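Local structure of poly-beta-1,6-N-acetyl-D-glucosamine N-deacetylase (Aggregatibacter actinomycetemcomitans, 4U10) at residues Q23-T28 with I112-I117; A98-W103 with N147-V152; M206-G211 with D215-A220. The protein probably removes N-acetyl groups from poly-beta-1,6-N-acetyl-D-glucosamine, as a zinc-binding hydrolase of the polysaccharide deacetylase family. All coordinates share one frame; numbering follows the deposited sequence.

Interaction 1: Q23-T28 with I112-I117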
ATOM      1  N   GLN A  23      -1.003 -19.382  -9.158  1.00 28.31           N
ATOM      2  CA  GLN A  23       0.203 -18.551  -9.290  1.00 28.12           C
ATOM      3  C   GLN A  23      -0.040 -17.044  -9.282  1.00 25.54           C
ATOM      4  O   GLN A  23       0.784 -16.295  -9.751  1.00 24.43           O
ATOM      5  CB  GLN A  23       1.086 -18.996 -10.478  1.00 29.67           C
ATOM      6  CG  GLN A  23       1.685 -20.391 -10.256  1.00 35.23           C
ATOM      7  CD  GLN A  23       2.485 -20.915 -11.461  1.00 42.65           C
ATOM      8  OE1 GLN A  23       1.913 -21.288 -12.483  1.00 49.53           O
ATOM      9  NE2 GLN A  23       3.808 -20.960 -11.327  1.00 42.12           N
ATOM     10  N   TYR A  24      -1.148 -16.579  -8.733  1.00 22.29           N
ATOM     11  CA  TYR A  24      -1.216 -15.143  -8.541  1.00 26.30           C
ATOM     12  C   TYR A  24      -0.189 -14.765  -7.434  1.00 23.59           C
ATOM     13  O   TYR A  24       0.308 -15.598  -6.709  1.00 22.40           O
ATOM     14  CB  TYR A  24      -2.624 -14.692  -8.116  1.00 23.46           C
ATOM     15  CG  TYR A  24      -3.669 -14.887  -9.173  1.00 24.94           C
ATOM     16  CD1 TYR A  24      -3.693 -14.050 -10.315  1.00 23.79           C
ATOM     17  CD2 TYR A  24      -4.649 -15.883  -9.050  1.00 24.17           C
ATOM     18  CE1 TYR A  24      -4.653 -14.205 -11.295  1.00 24.71           C
ATOM     19  CE2 TYR A  24      -5.643 -16.028 -10.025  1.00 25.55           C
ATOM     20  CZ  TYR A  24      -5.628 -15.178 -11.147  1.00 24.91           C
ATOM     21  OH  TYR A  24      -6.583 -15.284 -12.113  1.00 24.13           O
ATOM     22  N   PHE A  25       0.021 -13.481  -7.280  1.00 22.59           N
ATOM     23  CA  PHE A  25       0.738 -12.955  -6.164  1.00 22.16           C
ATOM     24  C   PHE A  25      -0.044 -13.128  -4.876  1.00 20.54           C
ATOM     25  O   PHE A  25      -1.249 -13.350  -4.906  1.00 19.88           O
ATOM     26  CB  PHE A  25       1.043 -11.488  -6.443  1.00 26.47           C
ATOM     27  CG  PHE A  25       2.062 -11.288  -7.539  1.00 30.90           C
ATOM     28  CD1 PHE A  25       3.421 -11.272  -7.249  1.00 34.90           C
ATOM     29  CD2 PHE A  25       1.642 -11.081  -8.861  1.00 36.90           C
ATOM     30  CE1 PHE A  25       4.357 -11.093  -8.267  1.00 38.40           C
ATOM     31  CE2 PHE A  25       2.564 -10.873  -9.888  1.00 39.95           C
ATOM     32  CZ  PHE A  25       3.922 -10.896  -9.581  1.00 42.23           C
ATOM     33  N   PRO A  26       0.635 -13.014  -3.721  1.00 20.15           N
ATOM     34  CA  PRO A  26      -0.044 -13.219  -2.476  1.00 21.10           C
ATOM     35  C   PRO A  26      -1.271 -12.292  -2.231  1.00 19.57           C
ATOM     36  O   PRO A  26      -1.295 -11.158  -2.686  1.00 17.32           O
ATOM     37  CB  PRO A  26       1.055 -13.001  -1.424  1.00 22.60           C
ATOM     38  CG  PRO A  26       2.343 -13.259  -2.177  1.00 22.06           C
ATOM     39  CD  PRO A  26       2.076 -12.750  -3.545  1.00 22.46           C
ATOM     40  N   GLN A  27      -2.249 -12.814  -1.491  1.00 21.17           N
ATOM     41  CA  GLN A  27      -3.478 -12.088  -1.107  1.00 21.46           C
ATOM     42  C   GLN A  27      -4.348 -11.627  -2.267  1.00 20.99           C
ATOM     43  O   GLN A  27      -5.149 -10.679  -2.119  1.00 19.69           O
ATOM     44  CB  GLN A  27      -3.113 -10.911  -0.194  1.00 24.00           C
ATOM     45  CG  GLN A  27      -2.904 -11.375   1.248  1.00 26.45           C
ATOM     46  CD  GLN A  27      -1.629 -12.181   1.456  1.00 30.38           C
ATOM     47  OE1 GLN A  27      -0.531 -11.660   1.275  1.00 28.94           O
ATOM     48  NE2 GLN A  27      -1.779 -13.452   1.895  1.00 32.89           N
ATOM     49  N   THR A  28      -4.189 -12.239  -3.443  1.00 18.77           N
ATOM     50  CA  THR A  28      -5.073 -11.914  -4.537  1.00 19.31           C
ATOM     51  C   THR A  28      -6.485 -12.447  -4.220  1.00 19.89           C
ATOM     52  O   THR A  28      -6.640 -13.588  -3.807  1.00 21.62           O
ATOM     53  CB  THR A  28      -4.581 -12.471  -5.883  1.00 18.81           C
ATOM     54  OG1 THR A  28      -3.279 -11.950  -6.195  1.00 17.95           O
ATOM     55  CG2 THR A  28      -5.537 -12.166  -7.029  1.00 19.12           C
ATOM     56  N   ILE A 112      10.427  -6.460 -15.467  1.00 24.97           N
ATOM     57  CA  ILE A 112      10.756  -5.983 -14.141  1.00 23.84           C
ATOM     58  C   ILE A 112      11.356  -7.129 -13.404  1.00 23.67           C
ATOM     59  O   ILE A 112      10.654  -8.107 -13.144  1.00 21.67           O
ATOM     60  CB  ILE A 112       9.484  -5.579 -13.401  1.00 25.15           C
ATOM     61  CG1 ILE A 112       8.964  -4.305 -14.068  1.00 23.53           C
ATOM     62  CG2 ILE A 112       9.754  -5.439 -11.892  1.00 25.29           C
ATOM     63  CD1 ILE A 112       7.575  -3.986 -13.770  1.00 24.43           C
ATOM     64  N   PRO A 113      12.629  -6.981 -12.995  1.00 29.92           N
ATOM     65  CA  PRO A 113      13.297  -8.025 -12.199  1.00 31.32           C
ATOM     66  C   PRO A 113      12.568  -8.169 -10.873  1.00 30.10           C
ATOM     67  O   PRO A 113      12.363  -7.180 -10.210  1.00 28.07           O
ATOM     68  CB  PRO A 113      14.719  -7.477 -11.973  1.00 32.24           C
ATOM     69  CG  PRO A 113      14.837  -6.265 -12.836  1.00 30.89           C
ATOM     70  CD  PRO A 113      13.454  -5.763 -13.099  1.00 29.59           C
ATOM     71  N   TYR A 114      12.199  -9.395 -10.504  1.00 29.32           N
ATOM     72  CA  TYR A 114      11.371  -9.638  -9.323  1.00 31.75           C
ATOM     73  C   TYR A 114      11.745 -11.007  -8.732  1.00 27.00           C
ATOM     74  O   TYR A 114      11.307 -12.039  -9.245  1.00 25.19           O
ATOM     75  CB  TYR A 114       9.904  -9.579  -9.720  1.00 31.15           C
ATOM     76  CG  TYR A 114       8.908  -9.516  -8.587  1.00 37.91           C
ATOM     77  CD1 TYR A 114       8.705 -10.602  -7.715  1.00 44.80           C
ATOM     78  CD2 TYR A 114       8.097  -8.402  -8.431  1.00 36.36           C
ATOM     79  CE1 TYR A 114       7.758 -10.545  -6.694  1.00 45.78           C
ATOM     80  CE2 TYR A 114       7.143  -8.351  -7.430  1.00 43.30           C
ATOM     81  CZ  TYR A 114       6.980  -9.404  -6.566  1.00 43.87           C
ATOM     82  OH  TYR A 114       6.025  -9.288  -5.596  1.00 46.17           O
ATOM     83  N   ALA A 115      12.526 -10.970  -7.654  1.00 26.86           N
ATOM     84  CA  ALA A 115      13.185 -12.146  -7.059  1.00 27.18           C
ATOM     85  C   ALA A 115      13.875 -12.971  -8.161  1.00 26.36           C
ATOM     86  O   ALA A 115      14.760 -12.448  -8.839  1.00 23.33           O
ATOM     87  CB  ALA A 115      12.196 -12.973  -6.219  1.00 27.05           C
ATOM     88  N   ASN A 116      13.476 -14.218  -8.367  1.00 27.19           N
ATOM     89  CA  ASN A 116      14.174 -15.062  -9.339  1.00 31.25           C
ATOM     90  C   ASN A 116      13.709 -14.861 -10.792  1.00 34.30           C
ATOM     91  O   ASN A 116      14.249 -15.507 -11.684  1.00 34.51           O
ATOM     92  CB  ASN A 116      13.970 -16.550  -9.029  1.00 30.53           C
ATOM     93  CG  ASN A 116      14.586 -16.965  -7.734  1.00 34.19           C
ATOM     94  OD1 ASN A 116      15.610 -16.420  -7.297  1.00 31.62           O
ATOM     95  ND2 ASN A 116      13.968 -17.964  -7.105  1.00 37.66           N
ATOM     96  N   ILE A 117      12.679 -14.037 -11.016  1.00 31.27           N
ATOM     97  CA  ILE A 117      12.048 -13.940 -12.312  1.00 28.87           C
ATOM     98  C   ILE A 117      11.964 -12.485 -12.811  1.00 26.41           C
ATOM     99  O   ILE A 117      12.361 -11.552 -12.123  1.00 29.09           O
ATOM    100  CB  ILE A 117      10.641 -14.573 -12.306  1.00 31.14           C
ATOM    101  CG1 ILE A 117       9.640 -13.728 -11.494  1.00 31.96           C
ATOM    102  CG2 ILE A 117      10.726 -16.028 -11.859  1.00 31.67           C
ATOM    103  CD1 ILE A 117       8.173 -14.118 -11.651  1.00 32.79           C
TER
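Phe-25 presents its edge to one face of Tyr-114, and this aromatic pair carries nearly all of the contact. The ring centroids are 5.3 Å apart and the planes meet at 62°, which defines an offset edge-to-face pair. The offset shows in where the edge lands: Phe-25 CE1 sits over Tyr-114 CZ at 3.6 Å, near the phenol end of the ring, and Phe-25 CD1 comes within 3.7 Å of Tyr-114 OH. Tyr-114 CE1 lies in the plane of the Phe-25 ring. The backbones stay far apart, with CA of Phe-25 and CA of Tyr-114 separated by 11.6 Å, so the rings bridge the loop after strand 3-13 and a beta hairpin of the NodB-type deacetylase domain, one piece of a longer protein. Phe-25 opens a type II turn; Thr-28 OG1 donates to Phe-25 O over 2.8 Å, from above the carbonyl plane. Tyr-114 opens the type II' turn of the hairpin 112-119. With CG anti to the backbone N (chi1 -167°), the Tyr-114 ring extends toward 23-28. Outward from the pair the contact thins: Ile-117 CD1 stays 5.7 Å from Phe-25 CZ, on an exposed part of the surface. On the packed side, Leu-119 touches both rings, the ring of Tyr-77 meets that of Phe-25, and the nearest atom of the Tyr-114 side chain is about 7 Å from a zinc ion.

Interaction 2: A98-W103 with N147-V152. With ZN (zinc ion), chain C.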
ATOM      1  N   ALA A  98      -0.912   2.372  -3.354  1.00 13.44           N
ATOM      2  CA  ALA A  98       0.509   2.439  -3.128  1.00 12.60           C
ATOM      3  C   ALA A  98       1.340   1.615  -4.135  1.00 13.12           C
ATOM      4  O   ALA A  98       1.788   0.466  -3.884  1.00 11.60           O
ATOM      5  CB  ALA A  98       0.817   2.061  -1.702  1.00 14.22           C
ATOM      6  N   PRO A  99       1.556   2.229  -5.313  1.00 13.23           N
ATOM      7  CA  PRO A  99       2.383   1.541  -6.288  1.00 13.40           C
ATOM      8  C   PRO A  99       3.897   1.632  -5.999  1.00 14.05           C
ATOM      9  O   PRO A  99       4.404   2.651  -5.546  1.00 14.08           O
ATOM     10  CB  PRO A  99       1.993   2.267  -7.589  1.00 14.78           C
ATOM     11  CG  PRO A  99       1.871   3.729  -7.100  1.00 14.17           C
ATOM     12  CD  PRO A  99       1.142   3.562  -5.771  1.00 12.80           C
ATOM     13  N   VAL A 100       4.642   0.555  -6.262  1.00 13.08           N
ATOM     14  CA  VAL A 100       6.049   0.645  -6.208  1.00 11.92           C
ATOM     15  C   VAL A 100       6.534   1.521  -7.361  1.00 12.87           C
ATOM     16  O   VAL A 100       6.344   1.180  -8.511  1.00 13.35           O
ATOM     17  CB  VAL A 100       6.675  -0.734  -6.298  1.00 12.17           C
ATOM     18  CG1 VAL A 100       8.201  -0.597  -6.256  1.00 11.83           C
ATOM     19  CG2 VAL A 100       6.179  -1.643  -5.150  1.00 12.72           C
ATOM     20  N   SER A 101       7.121   2.681  -7.084  1.00 13.61           N
ATOM     21  CA  SER A 101       7.444   3.630  -8.164  1.00 13.74           C
ATOM     22  C   SER A 101       8.492   3.217  -9.200  1.00 13.45           C
ATOM     23  O   SER A 101       8.386   3.621 -10.362  1.00 13.94           O
ATOM     24  CB  SER A 101       7.680   5.012  -7.587  1.00 13.78           C
ATOM     25  OG  SER A 101       8.584   5.034  -6.488  1.00 13.89           O
ATOM     26  N   SER A 102       9.524   2.420  -8.842  1.00 15.80           N
ATOM     27  CA  SER A 102      10.481   1.964  -9.902  1.00 15.52           C
ATOM     28  C   SER A 102       9.808   0.956 -10.893  1.00 16.37           C
ATOM     29  O   SER A 102      10.248   0.772 -12.050  1.00 17.97           O
ATOM     30  CB  SER A 102      11.734   1.349  -9.285  1.00 14.41           C
ATOM     31  OG  SER A 102      11.523   0.073  -8.777  1.00 14.32           O
ATOM     32  N   TRP A 103       8.783   0.240 -10.429  1.00 17.38           N
ATOM     33  CA  TRP A 103       8.025  -0.654 -11.302  1.00 17.77           C
ATOM     34  C   TRP A 103       7.288   0.211 -12.345  1.00 18.14           C
ATOM     35  O   TRP A 103       7.432   0.012 -13.553  1.00 19.58           O
ATOM     36  CB  TRP A 103       7.074  -1.572 -10.495  1.00 18.78           C
ATOM     37  CG  TRP A 103       7.757  -2.498  -9.628  1.00 17.62           C
ATOM     38  CD1 TRP A 103       9.143  -2.753  -9.597  1.00 19.27           C
ATOM     39  CD2 TRP A 103       7.172  -3.359  -8.649  1.00 17.34           C
ATOM     40  NE1 TRP A 103       9.401  -3.703  -8.648  1.00 18.00           N
ATOM     41  CE2 TRP A 103       8.217  -4.083  -8.051  1.00 17.22           C
ATOM     42  CE3 TRP A 103       5.851  -3.561  -8.188  1.00 16.64           C
ATOM     43  CZ2 TRP A 103       7.991  -5.014  -7.057  1.00 16.69           C
ATOM     44  CZ3 TRP A 103       5.630  -4.484  -7.184  1.00 16.79           C
ATOM     45  CH2 TRP A 103       6.675  -5.210  -6.650  1.00 17.65           C
ATOM     46  N   ASN A 147      12.368   1.202  -4.950  1.00 13.17           N
ATOM     47  CA  ASN A 147      12.854  -0.124  -5.305  1.00 13.58           C
ATOM     48  C   ASN A 147      13.308  -0.942  -4.070  1.00 13.92           C
ATOM     49  O   ASN A 147      14.351  -1.574  -4.071  1.00 14.90           O
ATOM     50  CB  ASN A 147      13.973   0.007  -6.321  1.00 13.70           C
ATOM     51  CG  ASN A 147      14.428  -1.328  -6.848  1.00 14.89           C
ATOM     52  OD1 ASN A 147      13.676  -2.239  -6.869  1.00 14.68           O
ATOM     53  ND2 ASN A 147      15.662  -1.444  -7.191  1.00 16.97           N
ATOM     54  N   LEU A 148      12.501  -0.921  -3.002  1.00 13.63           N
ATOM     55  CA  LEU A 148      12.754  -1.731  -1.798  1.00 12.22           C
ATOM     56  C   LEU A 148      11.607  -2.714  -1.460  1.00 13.25           C
ATOM     57  O   LEU A 148      11.399  -3.112  -0.284  1.00 11.78           O
ATOM     58  CB  LEU A 148      13.120  -0.802  -0.626  1.00 12.49           C
ATOM     59  CG  LEU A 148      14.417   0.015  -0.724  1.00 11.46           C
ATOM     60  CD1 LEU A 148      14.490   1.048   0.384  1.00 11.86           C
ATOM     61  CD2 LEU A 148      15.698  -0.832  -0.789  1.00 12.72           C
ATOM     62  N   HIS A 149      10.912  -3.165  -2.509  1.00 12.32           N
ATOM     63  CA  HIS A 149       9.859  -4.140  -2.372  1.00 13.08           C
ATOM     64  C   HIS A 149      10.444  -5.460  -2.806  1.00 14.02           C
ATOM     65  O   HIS A 149       9.955  -6.087  -3.753  1.00 14.84           O
ATOM     66  CB  HIS A 149       8.726  -3.795  -3.284  1.00 12.30           C
ATOM     67  CG  HIS A 149       7.431  -4.409  -2.892  1.00 12.30           C
ATOM     68  ND1 HIS A 149       7.169  -5.751  -2.990  1.00 13.04           N
ATOM     69  CD2 HIS A 149       6.318  -3.852  -2.365  1.00 13.62           C
ATOM     70  CE1 HIS A 149       5.965  -6.003  -2.534  1.00 12.88           C
ATOM     71  NE2 HIS A 149       5.404  -4.856  -2.200  1.00 13.10           N
ATOM     72  N   HIS A 150      11.580  -5.800  -2.207  1.00 16.29           N
ATOM     73  CA  HIS A 150      12.326  -7.060  -2.521  1.00 16.38           C
ATOM     74  C   HIS A 150      13.117  -7.426  -1.279  1.00 15.06           C
ATOM     75  O   HIS A 150      13.156  -6.638  -0.315  1.00 16.71           O
ATOM     76  CB  HIS A 150      13.251  -6.916  -3.734  1.00 18.06           C
ATOM     77  CG  HIS A 150      14.328  -5.870  -3.568  1.00 19.19           C
ATOM     78  ND1 HIS A 150      15.509  -6.104  -2.905  1.00 19.07           N
ATOM     79  CD2 HIS A 150      14.365  -4.568  -3.929  1.00 19.37           C
ATOM     80  CE1 HIS A 150      16.252  -5.014  -2.917  1.00 18.79           C
ATOM     81  NE2 HIS A 150      15.587  -4.074  -3.553  1.00 18.74           N
ATOM     82  N   GLY A 151      13.708  -8.618  -1.270  1.00 14.59           N
ATOM     83  CA  GLY A 151      14.674  -8.997  -0.264  1.00 14.41           C
ATOM     84  C   GLY A 151      16.109  -8.568  -0.508  1.00 15.69           C
ATOM     85  O   GLY A 151      16.518  -8.262  -1.634  1.00 14.10           O
ATOM     86  N   VAL A 152      16.863  -8.530   0.580  1.00 15.59           N
ATOM     87  CA  VAL A 152      18.329  -8.489   0.537  1.00 16.52           C
ATOM     88  C   VAL A 152      18.887  -9.670   1.327  1.00 19.01           C
ATOM     89  O   VAL A 152      18.279 -10.157   2.315  1.00 19.70           O
ATOM     90  CB  VAL A 152      18.869  -7.222   1.173  1.00 17.49           C
ATOM     91  CG1 VAL A 152      18.409  -5.998   0.397  1.00 17.99           C
ATOM     92  CG2 VAL A 152      18.445  -7.151   2.633  1.00 17.49           C
TER
HETATM   93 ZN    ZN C 401       3.487  -4.570  -1.505  1.00 14.83          ZN
HETATM   94  O   HOH W   1       2.933  -5.145   0.194  1.00  6.17           O
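His-149, the residue with the most surface buried here, is held between zinc and the side chains of Val-100 and Trp-103. Trp-103 CH2 lies over one face of the imidazole, 3.7 Å from His-149 ND1. The six-membered ring of Trp-103 and the imidazole have centroids 5.1 Å apart and planes inclined at 54°, a tilted pairing that fits none of the standard aromatic geometries. The methyl CG2 of Val-100 approaches His-149 CD2 to 3.6 Å, also obliquely, while Val-100 CB rests on a face of the Trp-103 indole. With CG anti to its backbone N (chi1 -159°), His-149 swings its ring toward 98-103 and brings NE2 to the zinc ion at 2.1 Å. Asp-75, His-144 and a water, its O 1.9 Å from the zinc, complete the four ligands; the protein residues form the Asp-His-His metal triad characteristic of the NodB-type polysaccharide deacetylase fold. Val-100 has a second tie to this site, since its backbone is hydrogen-bonded to that of Asp-75. Asn-147, next in buried surface, marks the more exposed end of the contact. Its CB packs against Ser-102 OG at 3.5 Å and against Ser-102 CB at 3.9 Å. Asn-147 OD1 lies 3.7 Å from Ser-102 OG, a spacing of packing and not of a hydrogen bond; the polar partner of that hydroxyl is the backbone O of Asp-146.

Interaction 3: M206-G211 with D215-A220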
HETATM    1  N   MSE A 206       3.676   6.596   3.659  1.00 13.02           N
HETATM    2  CA  MSE A 206       4.504   5.417   3.281  1.00 13.30           C
HETATM    3  C   MSE A 206       3.762   4.187   3.641  1.00 11.85           C
HETATM    4  O   MSE A 206       3.377   3.974   4.819  1.00 14.30           O
HETATM    5  CB  MSE A 206       5.891   5.539   3.874  1.00 13.20           C
HETATM    6  CG  MSE A 206       6.691   4.215   3.893  1.00 13.09           C
HETATM    7 SE   MSE A 206       7.076   3.751   2.018  1.00 14.62          SE
HETATM    8  CE  MSE A 206       8.536   4.935   1.734  1.00 14.25           C
ATOM      9  N   VAL A 207       3.585   3.291   2.662  1.00 12.08           N
ATOM     10  CA  VAL A 207       3.067   1.992   2.980  1.00 12.34           C
ATOM     11  C   VAL A 207       4.169   0.965   2.941  1.00 12.79           C
ATOM     12  O   VAL A 207       4.823   0.777   1.903  1.00 12.91           O
ATOM     13  CB  VAL A 207       1.917   1.590   2.019  1.00 13.58           C
ATOM     14  CG1 VAL A 207       1.329   0.255   2.453  1.00 14.06           C
ATOM     15  CG2 VAL A 207       0.823   2.673   1.949  1.00 12.52           C
ATOM     16  N   TRP A 208       4.331   0.206   4.028  1.00 12.82           N
ATOM     17  CA  TRP A 208       5.522  -0.673   4.137  1.00 12.27           C
ATOM     18  C   TRP A 208       5.273  -1.927   3.350  1.00 12.37           C
ATOM     19  O   TRP A 208       4.191  -2.551   3.513  1.00 11.83           O
ATOM     20  CB  TRP A 208       5.751  -1.051   5.600  1.00 12.32           C
ATOM     21  CG  TRP A 208       5.942   0.134   6.498  1.00 12.03           C
ATOM     22  CD1 TRP A 208       5.186   0.461   7.578  1.00 11.49           C
ATOM     23  CD2 TRP A 208       6.983   1.123   6.414  1.00 11.71           C
ATOM     24  NE1 TRP A 208       5.675   1.606   8.140  1.00 12.35           N
ATOM     25  CE2 TRP A 208       6.765   2.038   7.445  1.00 11.99           C
ATOM     26  CE3 TRP A 208       8.056   1.351   5.532  1.00 11.61           C
ATOM     27  CZ2 TRP A 208       7.572   3.142   7.630  1.00 11.72           C
ATOM     28  CZ3 TRP A 208       8.830   2.416   5.724  1.00 11.26           C
ATOM     29  CH2 TRP A 208       8.600   3.310   6.766  1.00 11.29           C
ATOM     30  N   PRO A 209       6.235  -2.330   2.485  1.00 12.52           N
ATOM     31  CA  PRO A 209       6.164  -3.672   1.893  1.00 13.41           C
ATOM     32  C   PRO A 209       6.032  -4.739   2.959  1.00 14.40           C
ATOM     33  O   PRO A 209       6.801  -4.738   3.940  1.00 15.80           O
ATOM     34  CB  PRO A 209       7.562  -3.792   1.207  1.00 13.51           C
ATOM     35  CG  PRO A 209       7.768  -2.398   0.694  1.00 12.00           C
ATOM     36  CD  PRO A 209       7.417  -1.619   1.958  1.00 12.21           C
ATOM     37  N   TYR A 210       5.073  -5.648   2.762  1.00 16.68           N
ATOM     38  CA  TYR A 210       4.852  -6.809   3.624  1.00 16.44           C
ATOM     39  C   TYR A 210       4.502  -6.383   5.032  1.00 17.12           C
ATOM     40  O   TYR A 210       4.594  -7.171   5.939  1.00 16.61           O
ATOM     41  CB  TYR A 210       6.139  -7.676   3.650  1.00 18.03           C
ATOM     42  CG  TYR A 210       6.888  -7.847   2.287  1.00 18.92           C
ATOM     43  CD1 TYR A 210       6.334  -8.500   1.236  1.00 18.61           C
ATOM     44  CD2 TYR A 210       8.175  -7.343   2.112  1.00 21.46           C
ATOM     45  CE1 TYR A 210       7.004  -8.631   0.024  1.00 18.81           C
ATOM     46  CE2 TYR A 210       8.876  -7.496   0.922  1.00 21.28           C
ATOM     47  CZ  TYR A 210       8.280  -8.150  -0.122  1.00 20.13           C
ATOM     48  OH  TYR A 210       8.988  -8.303  -1.312  1.00 21.50           O
ATOM     49  N   GLY A 211       4.141  -5.126   5.276  1.00 16.28           N
ATOM     50  CA  GLY A 211       3.780  -4.749   6.648  1.00 16.11           C
ATOM     51  C   GLY A 211       4.993  -4.469   7.552  1.00 17.38           C
ATOM     52  O   GLY A 211       4.812  -4.152   8.705  1.00 16.05           O
ATOM     53  N   ASP A 215      12.358   1.633  13.199  1.00 20.45           N
ATOM     54  CA  ASP A 215      12.668   3.024  13.498  1.00 19.93           C
ATOM     55  C   ASP A 215      13.519   3.714  12.456  1.00 18.67           C
ATOM     56  O   ASP A 215      13.316   4.906  12.185  1.00 19.15           O
ATOM     57  CB  ASP A 215      13.312   3.193  14.926  1.00 23.18           C
ATOM     58  CG  ASP A 215      14.548   2.349  15.149  1.00 27.38           C
ATOM     59  OD1 ASP A 215      14.698   1.211  14.611  1.00 28.20           O
ATOM     60  OD2 ASP A 215      15.376   2.847  15.916  1.00 36.13           O
ATOM     61  N   VAL A 216      14.430   2.998  11.826  1.00 16.25           N
ATOM     62  CA  VAL A 216      15.261   3.664  10.829  1.00 16.50           C
ATOM     63  C   VAL A 216      14.404   4.014   9.588  1.00 15.70           C
ATOM     64  O   VAL A 216      14.467   5.101   9.018  1.00 17.10           O
ATOM     65  CB  VAL A 216      16.487   2.787  10.484  1.00 16.51           C
ATOM     66  CG1 VAL A 216      17.279   3.336   9.291  1.00 16.66           C
ATOM     67  CG2 VAL A 216      17.410   2.693  11.701  1.00 18.23           C
ATOM     68  N   ALA A 217      13.593   3.063   9.174  1.00 16.17           N
ATOM     69  CA  ALA A 217      12.711   3.253   8.039  1.00 15.38           C
ATOM     70  C   ALA A 217      11.762   4.394   8.344  1.00 15.61           C
ATOM     71  O   ALA A 217      11.487   5.217   7.491  1.00 16.41           O
ATOM     72  CB  ALA A 217      11.942   1.979   7.778  1.00 15.27           C
ATOM     73  N   ILE A 218      11.257   4.472   9.569  1.00 16.13           N
ATOM     74  CA  ILE A 218      10.279   5.518   9.904  1.00 17.68           C
ATOM     75  C   ILE A 218      10.912   6.871   9.734  1.00 17.76           C
ATOM     76  O   ILE A 218      10.311   7.787   9.175  1.00 17.58           O
ATOM     77  CB  ILE A 218       9.767   5.396  11.382  1.00 17.54           C
ATOM     78  CG1 ILE A 218       8.646   4.371  11.459  1.00 18.69           C
ATOM     79  CG2 ILE A 218       9.195   6.714  11.831  1.00 18.44           C
ATOM     80  CD1 ILE A 218       8.293   3.947  12.871  1.00 20.31           C
ATOM     81  N   ASP A 219      12.123   7.022  10.229  1.00 19.85           N
ATOM     82  CA  ASP A 219      12.782   8.316  10.187  1.00 22.04           C
ATOM     83  C   ASP A 219      13.218   8.674   8.742  1.00 18.56           C
ATOM     84  O   ASP A 219      13.188   9.832   8.353  1.00 15.80           O
ATOM     85  CB  ASP A 219      13.976   8.360  11.114  1.00 26.65           C
ATOM     86  CG  ASP A 219      14.647   9.766  11.141  1.00 29.88           C
ATOM     87  OD1 ASP A 219      13.990  10.701  11.635  1.00 29.07           O
ATOM     88  OD2 ASP A 219      15.779   9.920  10.592  1.00 35.00           O
ATOM     89  N   ALA A 220      13.582   7.661   7.970  1.00 16.87           N
ATOM     90  CA  ALA A 220      13.915   7.831   6.539  1.00 15.98           C
ATOM     91  C   ALA A 220      12.720   8.339   5.761  1.00 16.28           C
ATOM     92  O   ALA A 220      12.881   9.217   4.933  1.00 16.75           O
ATOM     93  CB  ALA A 220      14.419   6.514   5.896  1.00 15.89           C
TER
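The backbones of 206-211 and 215-220 keep their distance: the nearest CA atoms, those of Trp-208 and Ala-217, are 9.1 Å apart. Between them lies the connection from strand 205-207 to helix 215-222, the first half of a beta-alpha-beta unit that continues into strand 228-230. Just past the strand the chain bends back, with Gly-211 N bonded to Trp-208 O at 3.1 Å. Trp-208 alone spans the gap. With CG anti to the carbonyl carbon (chi1 -58°), the indole projects from the chain toward the helix, its six-membered ring leading. There CH2 and CZ3 of Trp-208 both touch the methyl CB of Ala-217, CH2 at 3.7 Å, while the backbone O of Ala-217 meets the ring edge near its plane, 3.5 Å from CH2. Phe-213 stacks on the indole, and CG of the selenomethionine Met-206 also lies over one of its faces. The strand end is close to the metal site: Val-207 O accepts a hydrogen bond from ND1 of the zinc ligand His-144, a second-shell bond that would restrict the rotation of that ring. At the looser margin of the contact, Ile-218 CG1 reaches Trp-208 CZ2 at 4.2 Å.

From the N terminus, 83 residues, including strands 68-75 and 95-99, separate 23-28 from the hairpin at 112-117 where interaction 1 closes. Interaction 2 opens within that span, at 98-103, and closes only at 147-152, so the two cross. They also touch: Tyr-114 CE2 lies 3.3 Å from Trp-103 CH2, which joins the hairpin to helix 101-104, whose Trp-103 packs on the zinc ligand His-149. Interaction 3 follows in series, a short closure over three residues inside the beta-alpha-beta unit. It meets interaction 2 where Pro-209 CG packs 3.7 Å from His-149 CD2, whereas interactions 1 and 3 have no direct touch, their nearest atoms about 5 Å apart.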